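Local coordinates for uncharacterized protein (Chondromyces crocatus, PDB 6I86) that is of unknown function but is encoded in the crocagin gene cluster and probably takes part in the biosynthesis of this ribosomally made, modified peptide, at residues S26-A31 and T104-V109; D40-L45 and H49-L54; S129-V134 and E138-D143. All coordinates share one frame; numbering follows the deposited sequence.

Overall arrangement
Contact 1 lies at the surface and is wholly polar: two asparagine amides and one water tie the loop ahead of helix 30-34 to the turn before strand 107-111. Contact 2, about 13 Å away between centres, is partly buried and mostly aliphatic, with backbone bonds where helix 38-47 turns into strand 51-55. These two touch through Ile27, whose CB meets Leu45 CD1 at 3.8 Å, and both reach the four-stranded antiparallel sheet. Contact 3, also partly buried, stands apart, its centre about 25 Å and 27 Å from those of contacts 1 and 2. There the long loop before strand 148-154 folds on itself around a histidine-tyrosine pair tied to acidic side chains.

Contact 1: residues S26-A31 and T104-V109; sequences SINSPA and TLNRHV
The loop that leads into helix 30-34 meets the turn before strand 107-111 through two asparagines, Asn28 and Asn106. Asn28 ND2 donates to Asn106 OD1 at 3.1 Å, with an N-H...O angle of 157°. The acceptor lies nearly in the amide plane of Asn28, yet the donor stands above the carbonyl plane of Asn106, 60° out of it, and so does not use a lone pair of that oxygen. The side chains cross at about a right angle, with their amide planes 54° apart. In each, CG is anti to the backbone N, and this brings both amides into the space between the backbones. The closest CA atoms, those of Asn28 and Asn106, are 6.9 Å apart. Strand 107-111 is an outer strand of the four-stranded antiparallel sheet, and its backbone pairs with strand 94-99 from Arg107 onward; Asn106, in a left-handed backbone conformation, comes just before that pairing. A water makes the second link: Asn28 OD1 accepts from it at 2.9 Å, while the water accepts from Asn106 N, also at 2.9 Å. Both ends of the Asn28 amide are thereby engaged across the contact. Asn28 ND2 has a further acceptor in the carbonyl oxygen of Ala23, which ties the same amide back to its own loop, and the Asn28 side chain also touches Phe21 of strand 17-22.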
ATOM      1  N   SER A  26     -12.153  -6.675  -7.666  1.00 36.28           N
ATOM      2  CA  SER A  26     -12.147  -8.038  -8.188  1.00 30.56           C
ATOM      3  C   SER A  26     -10.905  -8.807  -7.760  1.00 27.46           C
ATOM      4  O   SER A  26     -10.953 -10.033  -7.613  1.00 29.04           O
ATOM      5  CB  SER A  26     -12.247  -8.013  -9.715  1.00 38.76           C
ATOM      6  OG  SER A  26     -11.133  -7.350 -10.288  1.00 36.65           O
ATOM      7  N   ILE A  27      -9.787  -8.106  -7.546  1.00 27.07           N
ATOM      8  CA  ILE A  27      -8.546  -8.760  -7.147  1.00 29.75           C
ATOM      9  C   ILE A  27      -8.667  -9.437  -5.787  1.00 31.74           C
ATOM     10  O   ILE A  27      -7.862 -10.316  -5.461  1.00 33.12           O
ATOM     11  CB  ILE A  27      -7.393  -7.733  -7.159  1.00 23.29           C
ATOM     12  CG1 ILE A  27      -6.035  -8.441  -7.116  1.00 26.83           C
ATOM     13  CG2 ILE A  27      -7.537  -6.749  -6.012  1.00 24.62           C
ATOM     14  CD1 ILE A  27      -4.859  -7.535  -7.415  1.00 24.52           C
ATOM     15  N   ASN A  28      -9.662  -9.060  -4.983  1.00 28.21           N
ATOM     16  CA  ASN A  28      -9.857  -9.633  -3.659  1.00 28.39           C
ATOM     17  C   ASN A  28     -10.724 -10.890  -3.688  1.00 37.69           C
ATOM     18  O   ASN A  28     -11.305 -11.257  -2.659  1.00 44.05           O
ATOM     19  CB  ASN A  28     -10.468  -8.589  -2.720  1.00 26.91           C
ATOM     20  CG  ASN A  28     -10.127  -8.845  -1.260  1.00 33.09           C
ATOM     21  OD1 ASN A  28      -9.120  -9.479  -0.949  1.00 33.73           O
ATOM     22  ND2 ASN A  28     -10.966  -8.346  -0.357  1.00 30.92           N
ATOM     23  N   SER A  29     -10.828 -11.553  -4.835  1.00 39.02           N
ATOM     24  CA  SER A  29     -11.593 -12.782  -4.975  1.00 43.55           C
ATOM     25  C   SER A  29     -10.742 -13.843  -5.654  1.00 40.16           C
ATOM     26  O   SER A  29      -9.836 -13.517  -6.426  1.00 39.74           O
ATOM     27  CB  SER A  29     -12.879 -12.550  -5.786  1.00 51.80           C
ATOM     28  OG  SER A  29     -13.787 -11.728  -5.074  1.00 55.68           O
ATOM     29  N   PRO A  30     -11.000 -15.123  -5.371  1.00 44.64           N
ATOM     30  CA  PRO A  30     -10.172 -16.182  -5.975  1.00 47.15           C
ATOM     31  C   PRO A  30     -10.300 -16.277  -7.487  1.00 52.61           C
ATOM     32  O   PRO A  30      -9.343 -16.697  -8.150  1.00 48.95           O
ATOM     33  CB  PRO A  30     -10.676 -17.458  -5.284  1.00 50.07           C
ATOM     34  CG  PRO A  30     -11.327 -16.987  -4.021  1.00 51.01           C
ATOM     35  CD  PRO A  30     -11.919 -15.652  -4.349  1.00 46.86           C
ATOM     36  N   ALA A  31     -11.450 -15.900  -8.054  1.00 52.14           N
ATOM     37  CA  ALA A  31     -11.630 -15.996  -9.501  1.00 55.34           C
ATOM     38  C   ALA A  31     -10.639 -15.117 -10.254  1.00 49.85           C
ATOM     39  O   ALA A  31     -10.282 -15.424 -11.396  1.00 40.23           O
ATOM     40  CB  ALA A  31     -13.062 -15.624  -9.878  1.00 57.10           C
ATOM     41  N   THR A 104      -4.473 -14.045  -1.209  1.00 32.54           N
ATOM     42  CA  THR A 104      -5.601 -14.129  -0.289  1.00 38.85           C
ATOM     43  C   THR A 104      -5.343 -13.412   1.030  1.00 37.63           C
ATOM     44  O   THR A 104      -6.087 -13.631   1.991  1.00 39.68           O
ATOM     45  CB  THR A 104      -5.951 -15.594  -0.007  1.00 36.47           C
ATOM     46  OG1 THR A 104      -4.878 -16.209   0.716  1.00 40.57           O
ATOM     47  CG2 THR A 104      -6.179 -16.352  -1.308  1.00 43.83           C
ATOM     48  N   LEU A 105      -4.310 -12.566   1.097  1.00 33.75           N
ATOM     49  CA  LEU A 105      -3.937 -11.942   2.365  1.00 33.14           C
ATOM     50  C   LEU A 105      -5.104 -11.164   2.961  1.00 35.27           C
ATOM     51  O   LEU A 105      -5.450 -11.348   4.134  1.00 34.72           O
ATOM     52  CB  LEU A 105      -2.720 -11.037   2.168  1.00 31.75           C
ATOM     53  CG  LEU A 105      -1.840 -10.844   3.406  1.00 41.18           C
ATOM     54  CD1 LEU A 105      -1.262 -12.169   3.870  1.00 45.58           C
ATOM     55  CD2 LEU A 105      -0.727  -9.841   3.133  1.00 39.13           C
ATOM     56  N   ASN A 106      -5.731 -10.299   2.162  1.00 27.95           N
ATOM     57  CA  ASN A 106      -6.916  -9.549   2.578  1.00 34.93           C
ATOM     58  C   ASN A 106      -6.658  -8.808   3.888  1.00 31.59           C
ATOM     59  O   ASN A 106      -7.453  -8.842   4.829  1.00 33.34           O
ATOM     60  CB  ASN A 106      -8.128 -10.478   2.687  1.00 38.70           C
ATOM     61  CG  ASN A 106      -9.420  -9.727   2.923  1.00 37.05           C
ATOM     62  OD1 ASN A 106      -9.603  -8.612   2.433  1.00 35.98           O
ATOM     63  ND2 ASN A 106     -10.325 -10.333   3.681  1.00 33.31           N
ATOM     64  N   ARG A 107      -5.509  -8.141   3.945  1.00 30.12           N
ATOM     65  CA  ARG A 107      -5.074  -7.465   5.159  1.00 29.22           C
ATOM     66  C   ARG A 107      -5.754  -6.106   5.259  1.00 27.88           C
ATOM     67  O   ARG A 107      -5.512  -5.224   4.429  1.00 24.59           O
ATOM     68  CB  ARG A 107      -3.556  -7.311   5.159  1.00 29.95           C
ATOM     69  CG  ARG A 107      -3.014  -6.578   6.370  1.00 36.21           C
ATOM     70  CD  ARG A 107      -2.954  -7.491   7.587  1.00 43.13           C
ATOM     71  NE  ARG A 107      -2.261  -8.746   7.306  1.00 57.13           N
ATOM     72  CZ  ARG A 107      -0.945  -8.909   7.398  1.00 57.82           C
ATOM     73  NH1 ARG A 107      -0.172  -7.896   7.763  1.00 50.36           N
ATOM     74  NH2 ARG A 107      -0.400 -10.086   7.123  1.00 55.29           N
ATOM     75  N   HIS A 108      -6.598  -5.936   6.272  1.00 30.88           N
ATOM     76  CA  HIS A 108      -7.281  -4.663   6.457  1.00 29.81           C
ATOM     77  C   HIS A 108      -6.279  -3.578   6.822  1.00 31.07           C
ATOM     78  O   HIS A 108      -5.472  -3.745   7.742  1.00 30.65           O
ATOM     79  CB  HIS A 108      -8.353  -4.772   7.538  1.00 43.44           C
ATOM     80  CG  HIS A 108      -9.118  -3.503   7.747  1.00 49.69           C
ATOM     81  ND1 HIS A 108      -9.351  -2.967   8.995  1.00 57.76           N
ATOM     82  CD2 HIS A 108      -9.694  -2.656   6.861  1.00 49.56           C
ATOM     83  CE1 HIS A 108     -10.043  -1.850   8.869  1.00 51.42           C
ATOM     84  NE2 HIS A 108     -10.265  -1.637   7.584  1.00 43.32           N
ATOM     85  N   VAL A 109      -6.332  -2.465   6.100  1.00 26.91           N
ATOM     86  CA  VAL A 109      -5.450  -1.326   6.328  1.00 25.31           C
ATOM     87  C   VAL A 109      -6.189  -0.201   7.042  1.00 28.16           C
ATOM     88  O   VAL A 109      -5.864   0.150   8.179  1.00 27.29           O
ATOM     89  CB  VAL A 109      -4.834  -0.832   5.002  1.00 23.36           C
ATOM     90  CG1 VAL A 109      -3.943   0.349   5.265  1.00 27.72           C
ATOM     91  CG2 VAL A 109      -4.074  -1.953   4.306  1.00 28.59           C
TER
HETATM   92  O   HOH W   1      -6.304 -10.155  -0.712  1.00 27.43           O

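Contact 2: residues D40-L45 and H49-L54; sequences DRIWRL and HELVLL
Leu45 O takes two backbone donors from the chain that leaves its helix. Glu50 N binds it at 2.9 Å, and Leu51 N adds a weak bond at 3.4 Å. The first belongs to a Schellman motif that ends helix 38-47: His49, with positive phi, is the C-prime residue, and its own N bonds to Lys46 O. The chain then enters strand 51-55, whose short axis makes an angle of 115° with that of helix segment 40-45.

Leu45 has the largest share of the packing. Its CD2 rests against the carboxylate end of Glu50, 3.6 Å from Glu50 OE1, while its CB meets Leu51 CD2, also at 3.6 Å, the two leucine side chains crossing at about a right angle. In Leu51, CG sits between the backbone N and the carbonyl carbon (chi1 77°), and from there CD2 reaches back to the helix, where it also touches Ile42 CG2 at 3.8 Å. At the exposed end Trp43 lends CZ3 to Leu53 CD1, 4.1 Å away; the methyl approaches the indole obliquely. Trp17 of strand 17-22 touches both Ile42 and Leu53, joining the helix to the sheet a second time.

The polar bonds are all made by the backbone, so the cap fixes where the helix stops and the chain turns, while aliphatic side chains and the Trp43 ring, rather than directional side-chain bonds, hold the helix against the sheet edge.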
ATOM      1  N   ASP A  40      -1.284  -9.100 -16.094  1.00 29.02           N
ATOM      2  CA  ASP A  40      -1.818  -8.061 -16.969  1.00 32.52           C
ATOM      3  C   ASP A  40      -3.042  -7.404 -16.351  1.00 36.60           C
ATOM      4  O   ASP A  40      -3.249  -6.194 -16.500  1.00 30.45           O
ATOM      5  CB  ASP A  40      -2.168  -8.640 -18.340  1.00 35.08           C
ATOM      6  CG  ASP A  40      -0.944  -9.013 -19.146  1.00 38.50           C
ATOM      7  OD1 ASP A  40      -1.047  -9.908 -20.010  1.00 51.17           O
ATOM      8  OD2 ASP A  40       0.123  -8.404 -18.917  1.00 44.52           O
ATOM      9  N   ARG A  41      -3.865  -8.186 -15.652  1.00 32.76           N
ATOM     10  CA  ARG A  41      -5.085  -7.636 -15.078  1.00 32.51           C
ATOM     11  C   ARG A  41      -4.796  -6.811 -13.830  1.00 26.20           C
ATOM     12  O   ARG A  41      -5.578  -5.915 -13.490  1.00 33.04           O
ATOM     13  CB  ARG A  41      -6.073  -8.765 -14.781  1.00 26.45           C
ATOM     14  CG  ARG A  41      -6.690  -9.354 -16.042  1.00 35.00           C
ATOM     15  CD  ARG A  41      -7.666 -10.482 -15.754  1.00 44.05           C
ATOM     16  NE  ARG A  41      -6.982 -11.746 -15.507  1.00 45.22           N
ATOM     17  CZ  ARG A  41      -6.938 -12.355 -14.327  1.00 45.78           C
ATOM     18  NH1 ARG A  41      -7.552 -11.825 -13.279  1.00 39.40           N
ATOM     19  NH2 ARG A  41      -6.285 -13.501 -14.198  1.00 43.69           N
ATOM     20  N   ILE A  42      -3.686  -7.087 -13.142  1.00 22.97           N
ATOM     21  CA  ILE A  42      -3.237  -6.198 -12.072  1.00 21.79           C
ATOM     22  C   ILE A  42      -2.889  -4.828 -12.641  1.00 32.16           C
ATOM     23  O   ILE A  42      -3.279  -3.789 -12.096  1.00 24.67           O
ATOM     24  CB  ILE A  42      -2.041  -6.812 -11.321  1.00 24.25           C
ATOM     25  CG1 ILE A  42      -2.449  -8.101 -10.607  1.00 27.88           C
ATOM     26  CG2 ILE A  42      -1.467  -5.816 -10.328  1.00 27.49           C
ATOM     27  CD1 ILE A  42      -1.334  -8.717  -9.795  1.00 23.92           C
ATOM     28  N   TRP A  43      -2.145  -4.807 -13.752  1.00 26.62           N
ATOM     29  CA  TRP A  43      -1.734  -3.539 -14.344  1.00 32.48           C
ATOM     30  C   TRP A  43      -2.930  -2.749 -14.857  1.00 31.10           C
ATOM     31  O   TRP A  43      -2.930  -1.513 -14.814  1.00 31.65           O
ATOM     32  CB  TRP A  43      -0.733  -3.782 -15.471  1.00 33.15           C
ATOM     33  CG  TRP A  43       0.060  -2.565 -15.821  1.00 42.99           C
ATOM     34  CD1 TRP A  43      -0.092  -1.771 -16.921  1.00 48.78           C
ATOM     35  CD2 TRP A  43       1.120  -1.987 -15.052  1.00 46.48           C
ATOM     36  NE1 TRP A  43       0.818  -0.742 -16.890  1.00 53.30           N
ATOM     37  CE2 TRP A  43       1.573  -0.851 -15.752  1.00 52.20           C
ATOM     38  CE3 TRP A  43       1.733  -2.324 -13.843  1.00 44.92           C
ATOM     39  CZ2 TRP A  43       2.611  -0.051 -15.281  1.00 53.48           C
ATOM     40  CZ3 TRP A  43       2.761  -1.530 -13.377  1.00 51.96           C
ATOM     41  CH2 TRP A  43       3.191  -0.407 -14.095  1.00 55.96           C
ATOM     42  N   ARG A  44      -3.955  -3.442 -15.357  1.00 27.22           N
ATOM     43  CA  ARG A  44      -5.158  -2.747 -15.802  1.00 26.23           C
ATOM     44  C   ARG A  44      -5.899  -2.122 -14.628  1.00 29.28           C
ATOM     45  O   ARG A  44      -6.433  -1.013 -14.744  1.00 30.96           O
ATOM     46  CB  ARG A  44      -6.071  -3.705 -16.560  1.00 29.69           C
ATOM     47  CG  ARG A  44      -5.516  -4.132 -17.893  1.00 48.90           C
ATOM     48  CD  ARG A  44      -6.638  -4.374 -18.866  1.00 61.06           C
ATOM     49  NE  ARG A  44      -7.450  -5.536 -18.518  1.00 63.71           N
ATOM     50  CZ  ARG A  44      -7.124  -6.788 -18.825  1.00 65.05           C
ATOM     51  NH1 ARG A  44      -5.998  -7.039 -19.480  1.00 53.25           N
ATOM     52  NH2 ARG A  44      -7.923  -7.787 -18.480  1.00 62.02           N
ATOM     53  N   LEU A  45      -5.947  -2.821 -13.492  1.00 25.90           N
ATOM     54  CA  LEU A  45      -6.529  -2.229 -12.292  1.00 25.64           C
ATOM     55  C   LEU A  45      -5.731  -1.013 -11.840  1.00 28.77           C
ATOM     56  O   LEU A  45      -6.308  -0.016 -11.390  1.00 29.02           O
ATOM     57  CB  LEU A  45      -6.606  -3.271 -11.176  1.00 22.53           C
ATOM     58  CG  LEU A  45      -7.669  -4.362 -11.312  1.00 25.62           C
ATOM     59  CD1 LEU A  45      -7.536  -5.389 -10.194  1.00 25.32           C
ATOM     60  CD2 LEU A  45      -9.062  -3.750 -11.321  1.00 32.33           C
ATOM     61  N   HIS A  49      -6.905   3.098 -11.683  1.00 22.26           N
ATOM     62  CA  HIS A  49      -6.874   3.684 -10.344  1.00 22.43           C
ATOM     63  C   HIS A  49      -7.715   2.898  -9.345  1.00 26.21           C
ATOM     64  O   HIS A  49      -8.197   3.461  -8.356  1.00 24.41           O
ATOM     65  CB  HIS A  49      -7.314   5.155 -10.368  1.00 24.09           C
ATOM     66  CG  HIS A  49      -6.775   5.925 -11.533  1.00 26.49           C
ATOM     67  ND1 HIS A  49      -5.430   6.177 -11.699  1.00 27.60           N
ATOM     68  CD2 HIS A  49      -7.398   6.486 -12.597  1.00 26.76           C
ATOM     69  CE1 HIS A  49      -5.249   6.864 -12.813  1.00 30.62           C
ATOM     70  NE2 HIS A  49      -6.426   7.064 -13.377  1.00 31.09           N
ATOM     71  N   GLU A  50      -7.910   1.600  -9.586  1.00 23.36           N
ATOM     72  CA  GLU A  50      -8.554   0.734  -8.609  1.00 25.06           C
ATOM     73  C   GLU A  50      -7.565   0.106  -7.634  1.00 27.56           C
ATOM     74  O   GLU A  50      -7.986  -0.396  -6.586  1.00 25.79           O
ATOM     75  CB  GLU A  50      -9.350  -0.377  -9.307  1.00 22.35           C
ATOM     76  CG  GLU A  50     -10.586   0.099 -10.051  1.00 30.61           C
ATOM     77  CD  GLU A  50     -11.446  -1.056 -10.520  1.00 34.86           C
ATOM     78  OE1 GLU A  50     -11.686  -1.978  -9.710  1.00 34.71           O
ATOM     79  OE2 GLU A  50     -11.881  -1.045 -11.690  1.00 41.60           O
ATOM     80  N   LEU A  51      -6.270   0.123  -7.946  1.00 21.50           N
ATOM     81  CA  LEU A  51      -5.263  -0.353  -7.012  1.00 26.29           C
ATOM     82  C   LEU A  51      -4.028   0.530  -7.097  1.00 23.64           C
ATOM     83  O   LEU A  51      -3.765   1.180  -8.114  1.00 22.01           O
ATOM     84  CB  LEU A  51      -4.894  -1.836  -7.258  1.00 27.60           C
ATOM     85  CG  LEU A  51      -3.993  -2.357  -8.387  1.00 33.77           C
ATOM     86  CD1 LEU A  51      -2.506  -2.105  -8.143  1.00 24.29           C
ATOM     87  CD2 LEU A  51      -4.240  -3.847  -8.563  1.00 32.51           C
ATOM     88  N   VAL A  52      -3.275   0.547  -5.999  1.00 21.21           N
ATOM     89  CA  VAL A  52      -1.986   1.221  -5.908  1.00 25.03           C
ATOM     90  C   VAL A  52      -0.919   0.155  -5.696  1.00 27.74           C
ATOM     91  O   VAL A  52      -1.120  -0.789  -4.922  1.00 19.45           O
ATOM     92  CB  VAL A  52      -1.975   2.265  -4.769  1.00 23.76           C
ATOM     93  CG1 VAL A  52      -0.557   2.706  -4.442  1.00 24.15           C
ATOM     94  CG2 VAL A  52      -2.837   3.466  -5.146  1.00 25.41           C
ATOM     95  N   LEU A  53       0.206   0.293  -6.396  1.00 25.95           N
ATOM     96  CA  LEU A  53       1.228  -0.747  -6.465  1.00 29.16           C
ATOM     97  C   LEU A  53       2.485  -0.272  -5.747  1.00 27.35           C
ATOM     98  O   LEU A  53       3.033   0.785  -6.078  1.00 28.64           O
ATOM     99  CB  LEU A  53       1.525  -1.109  -7.925  1.00 26.63           C
ATOM    100  CG  LEU A  53       2.374  -2.338  -8.263  1.00 38.31           C
ATOM    101  CD1 LEU A  53       1.963  -2.892  -9.622  1.00 41.44           C
ATOM    102  CD2 LEU A  53       3.861  -2.009  -8.261  1.00 35.09           C
ATOM    103  N   LEU A  54       2.939  -1.059  -4.770  1.00 23.35           N
ATOM    104  CA  LEU A  54       4.162  -0.792  -4.017  1.00 17.53           C
ATOM    105  C   LEU A  54       5.204  -1.840  -4.393  1.00 18.82           C
ATOM    106  O   LEU A  54       5.120  -2.992  -3.950  1.00 23.23           O
ATOM    107  CB  LEU A  54       3.894  -0.811  -2.515  1.00 27.49           C
ATOM    108  CG  LEU A  54       3.223   0.411  -1.893  1.00 44.54           C
ATOM    109  CD1 LEU A  54       2.563   0.034  -0.580  1.00 42.16           C
ATOM    110  CD2 LEU A  54       4.260   1.490  -1.667  1.00 49.41           C
TER

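Contact 3: residues S129-V134 and E138-D143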
ATOM      1  N   SER A 129      16.099  -1.629   2.237  1.00 21.53           N
ATOM      2  CA  SER A 129      17.272  -2.491   2.165  1.00 25.03           C
ATOM      3  C   SER A 129      17.805  -2.900   3.533  1.00 27.77           C
ATOM      4  O   SER A 129      18.745  -3.701   3.589  1.00 26.00           O
ATOM      5  CB  SER A 129      18.376  -1.801   1.361  1.00 24.03           C
ATOM      6  OG  SER A 129      18.800  -0.607   1.995  1.00 31.79           O
ATOM      7  N   LYS A 130      17.252  -2.377   4.628  1.00 22.91           N
ATOM      8  CA  LYS A 130      17.613  -2.859   5.955  1.00 28.36           C
ATOM      9  C   LYS A 130      16.864  -4.121   6.352  1.00 32.65           C
ATOM     10  O   LYS A 130      17.209  -4.729   7.370  1.00 27.23           O
ATOM     11  CB  LYS A 130      17.335  -1.793   7.018  1.00 29.65           C
ATOM     12  CG  LYS A 130      18.140  -0.514   6.908  1.00 30.12           C
ATOM     13  CD  LYS A 130      17.680   0.476   7.972  1.00 30.22           C
ATOM     14  CE  LYS A 130      18.326   1.839   7.794  1.00 41.54           C
ATOM     15  NZ  LYS A 130      17.764   2.832   8.752  1.00 49.10           N
ATOM     16  N   HIS A 131      15.854  -4.529   5.581  1.00 27.71           N
ATOM     17  CA  HIS A 131      14.851  -5.471   6.061  1.00 27.24           C
ATOM     18  C   HIS A 131      14.670  -6.664   5.132  1.00 25.67           C
ATOM     19  O   HIS A 131      13.620  -7.316   5.161  1.00 29.15           O
ATOM     20  CB  HIS A 131      13.527  -4.737   6.270  1.00 24.90           C
ATOM     21  CG  HIS A 131      13.639  -3.568   7.199  1.00 27.26           C
ATOM     22  ND1 HIS A 131      13.230  -2.298   6.853  1.00 22.82           N
ATOM     23  CD2 HIS A 131      14.135  -3.475   8.456  1.00 27.43           C
ATOM     24  CE1 HIS A 131      13.463  -1.475   7.862  1.00 30.12           C
ATOM     25  NE2 HIS A 131      14.010  -2.165   8.847  1.00 30.67           N
ATOM     26  N   TYR A 132      15.676  -6.971   4.311  1.00 26.60           N
ATOM     27  CA  TYR A 132      15.618  -8.165   3.478  1.00 28.00           C
ATOM     28  C   TYR A 132      15.828  -9.439   4.283  1.00 34.28           C
ATOM     29  O   TYR A 132      15.393 -10.511   3.848  1.00 32.95           O
ATOM     30  CB  TYR A 132      16.661  -8.080   2.361  1.00 27.84           C
ATOM     31  CG  TYR A 132      16.440  -6.936   1.399  1.00 25.51           C
ATOM     32  CD1 TYR A 132      15.159  -6.571   1.008  1.00 23.09           C
ATOM     33  CD2 TYR A 132      17.512  -6.220   0.883  1.00 26.18           C
ATOM     34  CE1 TYR A 132      14.952  -5.524   0.126  1.00 23.69           C
ATOM     35  CE2 TYR A 132      17.314  -5.175   0.001  1.00 24.39           C
ATOM     36  CZ  TYR A 132      16.032  -4.829  -0.373  1.00 23.85           C
ATOM     37  OH  TYR A 132      15.829  -3.787  -1.250  1.00 22.57           O
ATOM     38  N   ASP A 133      16.478  -9.349   5.444  1.00 31.64           N
ATOM     39  CA  ASP A 133      16.797 -10.512   6.262  1.00 39.59           C
ATOM     40  C   ASP A 133      15.863 -10.675   7.454  1.00 42.40           C
ATOM     41  O   ASP A 133      16.114 -11.532   8.307  1.00 43.86           O
ATOM     42  CB  ASP A 133      18.246 -10.434   6.749  1.00 43.15           C
ATOM     43  CG  ASP A 133      19.250 -10.553   5.618  1.00 47.35           C
ATOM     44  OD1 ASP A 133      18.912 -11.168   4.586  1.00 48.83           O
ATOM     45  OD2 ASP A 133      20.378 -10.038   5.766  1.00 49.90           O
ATOM     46  N   VAL A 134      14.800  -9.873   7.540  1.00 31.91           N
ATOM     47  CA  VAL A 134      13.839 -10.037   8.624  1.00 35.64           C
ATOM     48  C   VAL A 134      13.128 -11.372   8.462  1.00 39.05           C
ATOM     49  O   VAL A 134      12.609 -11.693   7.385  1.00 39.99           O
ATOM     50  CB  VAL A 134      12.852  -8.860   8.646  1.00 29.74           C
ATOM     51  CG1 VAL A 134      11.840  -9.040   9.757  1.00 30.52           C
ATOM     52  CG2 VAL A 134      13.601  -7.551   8.827  1.00 28.56           C
ATOM     53  N   GLU A 138       7.058 -10.369  13.451  1.00 40.59           N
ATOM     54  CA  GLU A 138       7.309 -10.167  14.871  1.00 41.25           C
ATOM     55  C   GLU A 138       8.747  -9.737  15.128  1.00 37.76           C
ATOM     56  O   GLU A 138       9.016  -9.001  16.086  1.00 45.61           O
ATOM     57  CB  GLU A 138       6.984 -11.450  15.643  1.00 52.87           C
ATOM     58  CG  GLU A 138       5.593 -12.099  15.398  1.00 71.20           C
ATOM     59  CD  GLU A 138       5.300 -12.531  13.959  1.00 80.93           C
ATOM     60  OE1 GLU A 138       6.217 -12.553  13.119  1.00 82.74           O
ATOM     61  OE2 GLU A 138       4.127 -12.849  13.668  1.00 87.18           O
ATOM     62  N   ALA A 139       9.678 -10.181  14.286  1.00 38.73           N
ATOM     63  CA  ALA A 139      11.093  -9.865  14.411  1.00 40.06           C
ATOM     64  C   ALA A 139      11.472  -8.556  13.733  1.00 39.99           C
ATOM     65  O   ALA A 139      12.635  -8.146  13.818  1.00 44.76           O
ATOM     66  CB  ALA A 139      11.937 -11.007  13.836  1.00 37.45           C
ATOM     67  N   TYR A 140      10.535  -7.903  13.055  1.00 33.26           N
ATOM     68  CA  TYR A 140      10.784  -6.575  12.519  1.00 31.53           C
ATOM     69  C   TYR A 140      11.021  -5.623  13.683  1.00 35.08           C
ATOM     70  O   TYR A 140      10.141  -5.485  14.548  1.00 40.13           O
ATOM     71  CB  TYR A 140       9.607  -6.104  11.663  1.00 29.02           C
ATOM     72  CG  TYR A 140       9.872  -4.856  10.835  1.00 27.72           C
ATOM     73  CD1 TYR A 140       9.961  -3.601  11.428  1.00 27.18           C
ATOM     74  CD2 TYR A 140      10.017  -4.935   9.455  1.00 28.33           C
ATOM     75  CE1 TYR A 140      10.198  -2.462  10.671  1.00 26.58           C
ATOM     76  CE2 TYR A 140      10.252  -3.802   8.691  1.00 24.95           C
ATOM     77  CZ  TYR A 140      10.341  -2.569   9.304  1.00 30.75           C
ATOM     78  OH  TYR A 140      10.573  -1.437   8.556  1.00 27.98           O
ATOM     79  N   PRO A 141      12.181  -4.974  13.760  1.00 40.48           N
ATOM     80  CA  PRO A 141      12.490  -4.133  14.925  1.00 46.19           C
ATOM     81  C   PRO A 141      11.461  -3.026  15.105  1.00 40.72           C
ATOM     82  O   PRO A 141      11.116  -2.313  14.160  1.00 33.15           O
ATOM     83  CB  PRO A 141      13.877  -3.569  14.594  1.00 48.72           C
ATOM     84  CG  PRO A 141      14.462  -4.549  13.619  1.00 49.42           C
ATOM     85  CD  PRO A 141      13.299  -5.032  12.803  1.00 36.67           C
ATOM     86  N   ALA A 142      10.981  -2.885  16.342  1.00 44.55           N
ATOM     87  CA  ALA A 142       9.901  -1.945  16.627  1.00 41.68           C
ATOM     88  C   ALA A 142      10.295  -0.505  16.319  1.00 43.68           C
ATOM     89  O   ALA A 142       9.446   0.292  15.904  1.00 47.77           O
ATOM     90  CB  ALA A 142       9.475  -2.072  18.089  1.00 45.72           C
ATOM     91  N   ASP A 143      11.561  -0.151  16.514  1.00 38.83           N
ATOM     92  CA  ASP A 143      12.011   1.222  16.336  1.00 41.30           C
ATOM     93  C   ASP A 143      12.524   1.504  14.928  1.00 40.19           C
ATOM     94  O   ASP A 143      13.143   2.550  14.708  1.00 47.56           O
ATOM     95  CB  ASP A 143      13.099   1.555  17.359  1.00 47.54           C
ATOM     96  CG  ASP A 143      14.298   0.635  17.253  1.00 58.24           C
ATOM     97  OD1 ASP A 143      14.211  -0.380  16.530  1.00 55.70           O
ATOM     98  OD2 ASP A 143      15.331   0.930  17.889  1.00 65.44           O
TER
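The ring end of Tyr140 lies over one face of His131: Tyr140 CZ is above the centre of the imidazole, 3.6 Å from its plane. The two planes are 34° apart with centroids 4.4 Å from each other, an oblique pairing that is neither a parallel stack nor a T-shape. The hydroxyl end comes close, with Tyr140 OH 3.0 Å from His131 CE1, while Tyr140 CE2 sits 3.7 Å from His131 CG at the other end of the overlap. Lys130 CB covers the opposite imidazole face, so the ring is sandwiched between its chain neighbour and the tyrosine. With CG of Tyr140 anti to its own backbone N (chi1 -168°), the phenol leaves its backbone in the direction of the histidine.

Beside the rings, Val134 points toward the other segment and sets CG1 against the backbone, 3.7 Å from Tyr140 N, with Tyr140 CB at 4.2 Å from the same methyl. Both segments belong to the long irregular loop between helix 125-128 and strand 148-154, which here doubles back on itself without forming strand pairs.

Acidic residues further along the loop set the rings in place. Asp147 is hydrogen-bonded to both, OD1 with His131 ND1 and OD2 with Tyr140 OH, and Glu144 OE1 pairs with His131 NE2. Two carboxylates on one imidazole would be expected to favour its protonated form. Replacing His131 by alanine is likely to open a gap beside the Tyr140 ring and to leave Asp147 and Glu144 without their common partner. The backbone of His131 bonds with Tyr61, while Val134 touches Tyr61 and Tyr140 touches Lys63, joining this loop to strand 60-69.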